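Long-range contact in probable transcriptional regulator, TetR family protein (Rhodococcus sp., PDB 3BJB), which probably binds operator DNA through an N-terminal helix-turn-helix domain and regulates transcription, as other TetR-family repressors and regulators do: residues P95-R108 with E188-L202. Numbering follows the deposited sequence.
Sequences PQDAVYNVLVRATR and ESDIRRACDLLLVNL. With SO4 (sulfate ion), chain N.
Arg192 lies across one face of the Tyr100 ring: its guanidinium is stacked on the ring, planes 23° apart and centres 3.8 Å from each other, over the CD2-CE2 side, while CD sits above the same face in a CH-pi contact. Tyr100 leaves its helix with CG anti to the backbone N and enters as a knob among Glu188, Ile191, Arg192 and Cys195; Val104 CG2 backs the opposite face, and the carbonyl of Glu188 lies at the ring edge. Bends at chi2 and chi3 carry the Arg192 chain across the ring at about a right angle and bring NH1 to Asp97 OD2, 2.6 Å away, in a salt bridge. Asp97 OD1 is held in turn by the backbone N of Glu93. At one end of the contact Arg108 grips Glu188 side-on, NE to OE2 (2.9 Å) and NH1 to OE1 (2.8 Å), both oxygens met on their syn sides although the two planes are 46° apart. NH1 also donates to a sulfate, probably from the crystallisation liquor. At the other end Gln96 NE2 donates to Leu199 O (2.7 Å) from above the carbonyl plane; Leu202 N reaches that oxygen from the opposite face, within the type I turn Leu199-Leu202. Beneath this polar row, Leu103 CD2 and Ile191 CG2 meet at 3.8 Å, Val99 packs on Leu199, and Ile191 CD1 points at Thr107 OG1, whose hydroxyl bonds to Leu103 O and Trp170. The nearly antiparallel helices 95-111 and 184-198 (149° between segment axes, 9.4 Å apart) thus join within the all-helical C-terminal domain; Asp190, turned away, forms a salt bridge with Arg164 of the second subunit. Cation-pi attraction and the Asp97 charge together probably fix the Arg192 guanidinium, while the bidentate Arg108-Glu188 pair ties one end.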
ATOM      1  N   PRO B  95      -5.912  25.398   5.105  1.00 64.77           N
ATOM      2  CA  PRO B  95      -5.183  24.537   4.173  1.00 64.53           C
ATOM      3  C   PRO B  95      -5.291  23.039   4.531  1.00 65.76           C
ATOM      4  O   PRO B  95      -5.654  22.215   3.671  1.00 66.03           O
ATOM      5  CB  PRO B  95      -3.742  25.039   4.301  1.00 64.71           C
ATOM      6  CG  PRO B  95      -3.902  26.511   4.679  1.00 65.06           C
ATOM      7  CD  PRO B  95      -5.101  26.550   5.568  1.00 64.71           C
ATOM      8  N   GLN B  96      -5.005  22.681   5.784  1.00 65.46           N
ATOM      9  CA  GLN B  96      -5.073  21.288   6.167  1.00 65.27           C
ATOM     10  C   GLN B  96      -6.503  20.727   6.017  1.00 65.13           C
ATOM     11  O   GLN B  96      -6.714  19.600   5.579  1.00 65.17           O
ATOM     12  CB  GLN B  96      -4.383  20.987   7.528  1.00 65.70           C
ATOM     13  CG  GLN B  96      -4.378  22.028   8.631  1.00 65.49           C
ATOM     14  CD  GLN B  96      -3.583  23.286   8.299  1.00 65.98           C
ATOM     15  OE1 GLN B  96      -4.164  24.326   7.988  1.00 65.83           O
ATOM     16  NE2 GLN B  96      -2.263  23.203   8.379  1.00 65.58           N
ATOM     17  N   ASP B  97      -7.480  21.565   6.279  1.00 65.12           N
ATOM     18  CA  ASP B  97      -8.864  21.249   6.012  1.00 65.58           C
ATOM     19  C   ASP B  97      -9.205  21.003   4.538  1.00 64.12           C
ATOM     20  O   ASP B  97      -9.911  20.035   4.185  1.00 62.97           O
ATOM     21  CB  ASP B  97      -9.685  22.427   6.463  1.00 69.80           C
ATOM     22  CG  ASP B  97     -11.010  22.026   6.947  1.00 73.72           C
ATOM     23  OD1 ASP B  97     -11.977  22.146   6.141  1.00 75.00           O
ATOM     24  OD2 ASP B  97     -11.059  21.572   8.129  1.00 75.90           O
ATOM     25  N   ALA B  98      -8.754  21.910   3.681  1.00 61.46           N
ATOM     26  CA  ALA B  98      -9.050  21.799   2.279  1.00 60.93           C
ATOM     27  C   ALA B  98      -8.474  20.469   1.777  1.00 60.57           C
ATOM     28  O   ALA B  98      -9.067  19.785   0.936  1.00 60.99           O
ATOM     29  CB  ALA B  98      -8.482  22.969   1.525  1.00 59.50           C
ATOM     30  N   VAL B  99      -7.337  20.100   2.336  1.00 59.64           N
ATOM     31  CA  VAL B  99      -6.604  18.945   1.879  1.00 60.24           C
ATOM     32  C   VAL B  99      -7.325  17.716   2.398  1.00 60.44           C
ATOM     33  O   VAL B  99      -7.585  16.771   1.675  1.00 60.37           O
ATOM     34  CB  VAL B  99      -5.127  19.011   2.327  1.00 59.98           C
ATOM     35  CG1 VAL B  99      -4.438  17.739   1.995  1.00 59.61           C
ATOM     36  CG2 VAL B  99      -4.406  20.197   1.641  1.00 59.18           C
ATOM     37  N   TYR B 100      -7.719  17.769   3.649  1.00 61.50           N
ATOM     38  CA  TYR B 100      -8.662  16.802   4.154  1.00 61.50           C
ATOM     39  C   TYR B 100      -9.855  16.597   3.219  1.00 61.84           C
ATOM     40  O   TYR B 100     -10.242  15.471   2.971  1.00 63.13           O
ATOM     41  CB  TYR B 100      -9.165  17.221   5.523  1.00 61.54           C
ATOM     42  CG  TYR B 100     -10.125  16.220   6.045  1.00 62.64           C
ATOM     43  CD1 TYR B 100      -9.714  14.896   6.255  1.00 62.50           C
ATOM     44  CD2 TYR B 100     -11.453  16.554   6.295  1.00 62.02           C
ATOM     45  CE1 TYR B 100     -10.573  13.947   6.731  1.00 62.48           C
ATOM     46  CE2 TYR B 100     -12.341  15.596   6.786  1.00 62.94           C
ATOM     47  CZ  TYR B 100     -11.885  14.289   7.002  1.00 62.79           C
ATOM     48  OH  TYR B 100     -12.724  13.302   7.467  1.00 63.11           O
ATOM     49  N   ASN B 101     -10.455  17.673   2.721  1.00 62.62           N
ATOM     50  CA  ASN B 101     -11.659  17.551   1.889  1.00 63.08           C
ATOM     51  C   ASN B 101     -11.427  16.843   0.550  1.00 63.53           C
ATOM     52  O   ASN B 101     -12.328  16.176   0.038  1.00 64.43           O
ATOM     53  CB  ASN B 101     -12.341  18.906   1.640  1.00 62.73           C
ATOM     54  CG  ASN B 101     -12.984  19.504   2.899  1.00 64.07           C
ATOM     55  OD1 ASN B 101     -12.945  20.728   3.096  1.00 64.71           O
ATOM     56  ND2 ASN B 101     -13.583  18.661   3.745  1.00 63.35           N
ATOM     57  N   VAL B 102     -10.245  17.010  -0.034  1.00 63.01           N
ATOM     58  CA  VAL B 102      -9.952  16.317  -1.278  1.00 63.04           C
ATOM     59  C   VAL B 102      -9.776  14.814  -1.028  1.00 63.26           C
ATOM     60  O   VAL B 102     -10.239  13.975  -1.822  1.00 63.18           O
ATOM     61  CB  VAL B 102      -8.706  16.911  -2.050  1.00 63.26           C
ATOM     62  CG1 VAL B 102      -8.643  18.390  -1.940  1.00 61.78           C
ATOM     63  CG2 VAL B 102      -7.393  16.307  -1.581  1.00 63.97           C
ATOM     64  N   LEU B 103      -9.115  14.494   0.084  1.00 62.55           N
ATOM     65  CA  LEU B 103      -8.805  13.133   0.428  1.00 64.05           C
ATOM     66  C   LEU B 103     -10.099  12.390   0.697  1.00 63.98           C
ATOM     67  O   LEU B 103     -10.278  11.278   0.186  1.00 64.15           O
ATOM     68  CB  LEU B 103      -7.821  13.074   1.607  1.00 65.29           C
ATOM     69  CG  LEU B 103      -6.345  12.691   1.330  1.00 66.66           C
ATOM     70  CD1 LEU B 103      -5.822  13.126  -0.046  1.00 66.20           C
ATOM     71  CD2 LEU B 103      -5.424  13.208   2.427  1.00 65.31           C
ATOM     72  N   VAL B 104     -11.020  13.040   1.425  1.00 63.66           N
ATOM     73  CA  VAL B 104     -12.358  12.503   1.714  1.00 63.75           C
ATOM     74  C   VAL B 104     -13.145  12.233   0.422  1.00 63.94           C
ATOM     75  O   VAL B 104     -13.753  11.164   0.266  1.00 63.97           O
ATOM     76  CB  VAL B 104     -13.178  13.459   2.649  1.00 64.60           C
ATOM     77  CG1 VAL B 104     -14.655  13.081   2.711  1.00 61.69           C
ATOM     78  CG2 VAL B 104     -12.576  13.485   4.059  1.00 64.81           C
ATOM     79  N   ARG B 105     -13.127  13.200  -0.486  1.00 61.80           N
ATOM     80  CA  ARG B 105     -13.693  13.022  -1.804  1.00 63.00           C
ATOM     81  C   ARG B 105     -13.115  11.848  -2.592  1.00 62.49           C
ATOM     82  O   ARG B 105     -13.865  11.088  -3.175  1.00 63.28           O
ATOM     83  CB  ARG B 105     -13.478  14.291  -2.624  1.00 65.53           C
ATOM     84  CG  ARG B 105     -14.134  14.264  -3.984  1.00 66.81           C
ATOM     85  CD  ARG B 105     -15.622  14.396  -3.836  1.00 69.53           C
ATOM     86  NE  ARG B 105     -15.985  15.790  -3.580  1.00 71.47           N
ATOM     87  CZ  ARG B 105     -16.057  16.731  -4.521  1.00 71.29           C
ATOM     88  NH1 ARG B 105     -15.802  16.443  -5.804  1.00 71.38           N
ATOM     89  NH2 ARG B 105     -16.392  17.963  -4.167  1.00 71.51           N
ATOM     90  N   ALA B 106     -11.788  11.713  -2.629  1.00 61.60           N
ATOM     91  CA  ALA B 106     -11.162  10.611  -3.348  1.00 60.59           C
ATOM     92  C   ALA B 106     -11.457   9.244  -2.689  1.00 60.47           C
ATOM     93  O   ALA B 106     -11.837   8.281  -3.374  1.00 60.57           O
ATOM     94  CB  ALA B 106      -9.682  10.843  -3.456  1.00 60.05           C
ATOM     95  N   THR B 107     -11.295   9.173  -1.366  1.00 58.68           N
ATOM     96  CA  THR B 107     -11.572   7.966  -0.615  1.00 57.52           C
ATOM     97  C   THR B 107     -12.981   7.487  -0.958  1.00 58.89           C
ATOM     98  O   THR B 107     -13.207   6.289  -1.237  1.00 58.30           O
ATOM     99  CB  THR B 107     -11.498   8.225   0.894  1.00 58.12           C
ATOM    100  OG1 THR B 107     -10.234   8.847   1.245  1.00 58.65           O
ATOM    101  CG2 THR B 107     -11.648   6.937   1.644  1.00 57.87           C
ATOM    102  N   ARG B 108     -13.926   8.431  -0.970  1.00 57.61           N
ATOM    103  CA  ARG B 108     -15.296   8.077  -1.191  1.00 57.80           C
ATOM    104  C   ARG B 108     -15.531   7.542  -2.578  1.00 58.22           C
ATOM    105  O   ARG B 108     -16.069   6.449  -2.714  1.00 60.57           O
ATOM    106  CB  ARG B 108     -16.230   9.223  -0.838  1.00 57.69           C
ATOM    107  CG  ARG B 108     -16.532   9.232   0.656  1.00 57.24           C
ATOM    108  CD  ARG B 108     -17.240  10.507   1.013  1.00 56.96           C
ATOM    109  NE  ARG B 108     -17.296  10.650   2.459  1.00 54.91           N
ATOM    110  CZ  ARG B 108     -17.783  11.701   3.086  1.00 52.32           C
ATOM    111  NH1 ARG B 108     -17.811  11.707   4.403  1.00 50.51           N
ATOM    112  NH2 ARG B 108     -18.264  12.705   2.386  1.00 52.25           N
ATOM    113  N   GLU B 188     -11.854   7.378   7.243  1.00 65.98           N
ATOM    114  CA  GLU B 188     -12.053   8.842   7.212  1.00 67.16           C
ATOM    115  C   GLU B 188     -11.483   9.555   8.460  1.00 66.74           C
ATOM    116  O   GLU B 188     -10.717  10.503   8.352  1.00 67.63           O
ATOM    117  CB  GLU B 188     -13.530   9.203   6.951  1.00 66.45           C
ATOM    118  CG  GLU B 188     -13.999   8.694   5.579  1.00 69.07           C
ATOM    119  CD  GLU B 188     -15.391   9.147   5.100  1.00 69.31           C
ATOM    120  OE1 GLU B 188     -16.073   9.984   5.732  1.00 71.38           O
ATOM    121  OE2 GLU B 188     -15.800   8.665   4.029  1.00 70.46           O
ATOM    122  N   SER B 189     -11.819   9.060   9.640  1.00 67.40           N
ATOM    123  CA  SER B 189     -11.286   9.615  10.889  1.00 67.60           C
ATOM    124  C   SER B 189      -9.746   9.569  10.966  1.00 68.10           C
ATOM    125  O   SER B 189      -9.112  10.496  11.463  1.00 67.39           O
ATOM    126  CB  SER B 189     -11.901   8.897  12.087  1.00 66.29           C
ATOM    127  OG  SER B 189     -11.991   9.827  13.132  1.00 68.15           O
ATOM    128  N   ASP B 190      -9.153   8.488  10.461  1.00 68.68           N
ATOM    129  CA  ASP B 190      -7.706   8.390  10.380  1.00 69.44           C
ATOM    130  C   ASP B 190      -7.057   9.292   9.351  1.00 69.95           C
ATOM    131  O   ASP B 190      -5.943   9.769   9.576  1.00 69.04           O
ATOM    132  CB  ASP B 190      -7.285   6.961  10.131  1.00 70.27           C
ATOM    133  CG  ASP B 190      -7.270   6.164  11.393  1.00 70.85           C
ATOM    134  OD1 ASP B 190      -7.012   6.783  12.439  1.00 71.33           O
ATOM    135  OD2 ASP B 190      -7.525   4.940  11.351  1.00 72.76           O
ATOM    136  N   ILE B 191      -7.716   9.502   8.210  1.00 69.22           N
ATOM    137  CA  ILE B 191      -7.234  10.509   7.304  1.00 68.32           C
ATOM    138  C   ILE B 191      -7.323  11.912   7.939  1.00 69.57           C
ATOM    139  O   ILE B 191      -6.491  12.764   7.660  1.00 69.38           O
ATOM    140  CB  ILE B 191      -7.929  10.435   5.979  1.00 67.82           C
ATOM    141  CG1 ILE B 191      -7.567   9.106   5.288  1.00 68.08           C
ATOM    142  CG2 ILE B 191      -7.515  11.597   5.124  1.00 66.53           C
ATOM    143  CD1 ILE B 191      -8.713   8.452   4.479  1.00 67.07           C
ATOM    144  N   ARG B 192      -8.279  12.152   8.830  1.00 70.47           N
ATOM    145  CA  ARG B 192      -8.340  13.487   9.428  1.00 71.93           C
ATOM    146  C   ARG B 192      -7.210  13.755  10.403  1.00 71.24           C
ATOM    147  O   ARG B 192      -6.529  14.786  10.316  1.00 71.78           O
ATOM    148  CB  ARG B 192      -9.697  13.764  10.072  1.00 73.77           C
ATOM    149  CG  ARG B 192      -9.723  15.062  10.858  1.00 75.53           C
ATOM    150  CD  ARG B 192     -10.930  15.876  10.505  1.00 77.43           C
ATOM    151  NE  ARG B 192     -10.588  17.076   9.729  1.00 78.69           N
ATOM    152  CZ  ARG B 192     -11.488  17.923   9.212  1.00 78.89           C
ATOM    153  NH1 ARG B 192     -11.075  18.998   8.526  1.00 78.47           N
ATOM    154  NH2 ARG B 192     -12.801  17.684   9.358  1.00 78.04           N
ATOM    155  N   ARG B 193      -7.012  12.822  11.323  1.00 70.85           N
ATOM    156  CA  ARG B 193      -5.957  12.913  12.330  1.00 71.37           C
ATOM    157  C   ARG B 193      -4.579  13.066  11.674  1.00 71.07           C
ATOM    158  O   ARG B 193      -3.766  13.897  12.107  1.00 72.24           O
ATOM    159  CB  ARG B 193      -6.032  11.684  13.231  1.00 72.54           C
ATOM    160  CG  ARG B 193      -4.768  11.326  13.970  1.00 74.64           C
ATOM    161  CD  ARG B 193      -4.844  11.579  15.468  1.00 75.29           C
ATOM    162  NE  ARG B 193      -4.753  12.988  15.754  1.00 75.92           N
ATOM    163  CZ  ARG B 193      -5.790  13.741  16.076  1.00 76.58           C
ATOM    164  NH1 ARG B 193      -7.001  13.195  16.168  1.00 75.79           N
ATOM    165  NH2 ARG B 193      -5.602  15.040  16.320  1.00 76.81           N
ATOM    166  N   ALA B 194      -4.346  12.292  10.613  1.00 69.61           N
ATOM    167  CA  ALA B 194      -3.141  12.390   9.807  1.00 69.01           C
ATOM    168  C   ALA B 194      -2.959  13.771   9.204  1.00 69.63           C
ATOM    169  O   ALA B 194      -1.920  14.383   9.386  1.00 70.40           O
ATOM    170  CB  ALA B 194      -3.118  11.329   8.735  1.00 68.79           C
ATOM    171  N   CYS B 195      -3.969  14.296   8.528  1.00 69.73           N
ATOM    172  CA  CYS B 195      -3.900  15.698   8.083  1.00 68.57           C
ATOM    173  C   CYS B 195      -3.439  16.684   9.161  1.00 68.77           C
ATOM    174  O   CYS B 195      -2.612  17.552   8.900  1.00 67.95           O
ATOM    175  CB  CYS B 195      -5.236  16.144   7.511  1.00 66.59           C
ATOM    176  SG  CYS B 195      -5.498  15.407   5.934  1.00 66.13           S
ATOM    177  N   ASP B 196      -3.986  16.539  10.361  1.00 70.42           N
ATOM    178  CA  ASP B 196      -3.731  17.478  11.451  1.00 71.13           C
ATOM    179  C   ASP B 196      -2.315  17.298  11.950  1.00 70.76           C
ATOM    180  O   ASP B 196      -1.603  18.280  12.279  1.00 70.33           O
ATOM    181  CB  ASP B 196      -4.672  17.214  12.624  1.00 73.80           C
ATOM    182  CG  ASP B 196      -6.124  17.586  12.325  1.00 76.33           C
ATOM    183  OD1 ASP B 196      -6.437  18.073  11.209  1.00 77.74           O
ATOM    184  OD2 ASP B 196      -6.971  17.376  13.223  1.00 77.72           O
ATOM    185  N   LEU B 197      -1.907  16.034  12.018  1.00 68.35           N
ATOM    186  CA  LEU B 197      -0.578  15.742  12.484  1.00 66.15           C
ATOM    187  C   LEU B 197       0.453  16.130  11.426  1.00 65.91           C
ATOM    188  O   LEU B 197       1.366  16.947  11.712  1.00 66.13           O
ATOM    189  CB  LEU B 197      -0.471  14.288  12.951  1.00 64.71           C
ATOM    190  CG  LEU B 197      -1.249  14.129  14.261  1.00 64.71           C
ATOM    191  CD1 LEU B 197      -1.269  12.702  14.734  1.00 65.69           C
ATOM    192  CD2 LEU B 197      -0.742  15.075  15.400  1.00 64.38           C
ATOM    193  N   LEU B 198       0.286  15.595  10.212  1.00 63.81           N
ATOM    194  CA  LEU B 198       1.291  15.756   9.159  1.00 64.07           C
ATOM    195  C   LEU B 198       1.428  17.158   8.630  1.00 65.26           C
ATOM    196  O   LEU B 198       2.534  17.557   8.284  1.00 64.41           O
ATOM    197  CB  LEU B 198       1.087  14.802   7.985  1.00 62.38           C
ATOM    198  CG  LEU B 198       1.464  13.338   8.275  1.00 62.57           C
ATOM    199  CD1 LEU B 198       0.787  12.323   7.380  1.00 60.64           C
ATOM    200  CD2 LEU B 198       2.963  13.153   8.217  1.00 63.40           C
ATOM    201  N   LEU B 199       0.326  17.907   8.583  1.00 66.97           N
ATOM    202  CA  LEU B 199       0.333  19.228   7.925  1.00 67.47           C
ATOM    203  C   LEU B 199       0.328  20.458   8.833  1.00 68.00           C
ATOM    204  O   LEU B 199      -0.092  21.534   8.399  1.00 67.56           O
ATOM    205  CB  LEU B 199      -0.819  19.333   6.916  1.00 66.97           C
ATOM    206  CG  LEU B 199      -1.018  18.209   5.905  1.00 66.37           C
ATOM    207  CD1 LEU B 199      -2.331  18.455   5.177  1.00 65.65           C
ATOM    208  CD2 LEU B 199       0.165  18.121   4.936  1.00 65.49           C
ATOM    209  N   VAL B 200       0.817  20.316  10.065  1.00 69.76           N
ATOM    210  CA  VAL B 200       0.942  21.464  10.987  1.00 70.97           C
ATOM    211  C   VAL B 200       1.553  22.692  10.348  1.00 71.46           C
ATOM    212  O   VAL B 200       1.066  23.786  10.575  1.00 72.58           O
ATOM    213  CB  VAL B 200       1.783  21.165  12.250  1.00 71.30           C
ATOM    214  CG1 VAL B 200       0.890  20.836  13.414  1.00 71.73           C
ATOM    215  CG2 VAL B 200       2.841  20.075  11.990  1.00 71.95           C
ATOM    216  N   ASN B 201       2.599  22.510   9.540  1.00 72.06           N
ATOM    217  CA  ASN B 201       3.418  23.633   9.046  1.00 72.99           C
ATOM    218  C   ASN B 201       3.094  24.133   7.631  1.00 73.05           C
ATOM    219  O   ASN B 201       3.913  24.790   6.988  1.00 72.20           O
ATOM    220  CB  ASN B 201       4.902  23.271   9.175  1.00 73.12           C
ATOM    221  CG  ASN B 201       5.255  22.792  10.577  1.00 73.42           C
ATOM    222  OD1 ASN B 201       5.106  23.535  11.560  1.00 73.31           O
ATOM    223  ND2 ASN B 201       5.713  21.545  10.681  1.00 73.10           N
ATOM    224  N   LEU B 202       1.887  23.818   7.167  1.00 73.70           N
ATOM    225  CA  LEU B 202       1.443  24.185   5.829  1.00 74.06           C
ATOM    226  C   LEU B 202       1.091  25.687   5.646  1.00 74.58           C
ATOM    227  O   LEU B 202      -0.022  26.127   5.975  1.00 74.48           O
ATOM    228  CB  LEU B 202       0.285  23.280   5.424  1.00 73.74           C
ATOM    229  CG  LEU B 202       0.438  22.755   4.004  1.00 73.75           C
ATOM    230  CD1 LEU B 202       1.461  21.645   3.971  1.00 74.15           C
ATOM    231  CD2 LEU B 202      -0.873  22.260   3.496  1.00 73.55           C
TER
HETATM  232  S   SO4 N 314     -19.566  14.826   5.560  0.60 83.99           S
HETATM  233  O1  SO4 N 314     -19.477  13.394   5.306  0.60 83.81           O
HETATM  234  O2  SO4 N 314     -20.704  15.080   6.443  0.60 83.85           O
HETATM  235  O3  SO4 N 314     -18.323  15.271   6.212  0.60 83.19           O
HETATM  236  O4  SO4 N 314     -19.798  15.511   4.284  0.60 83.18           O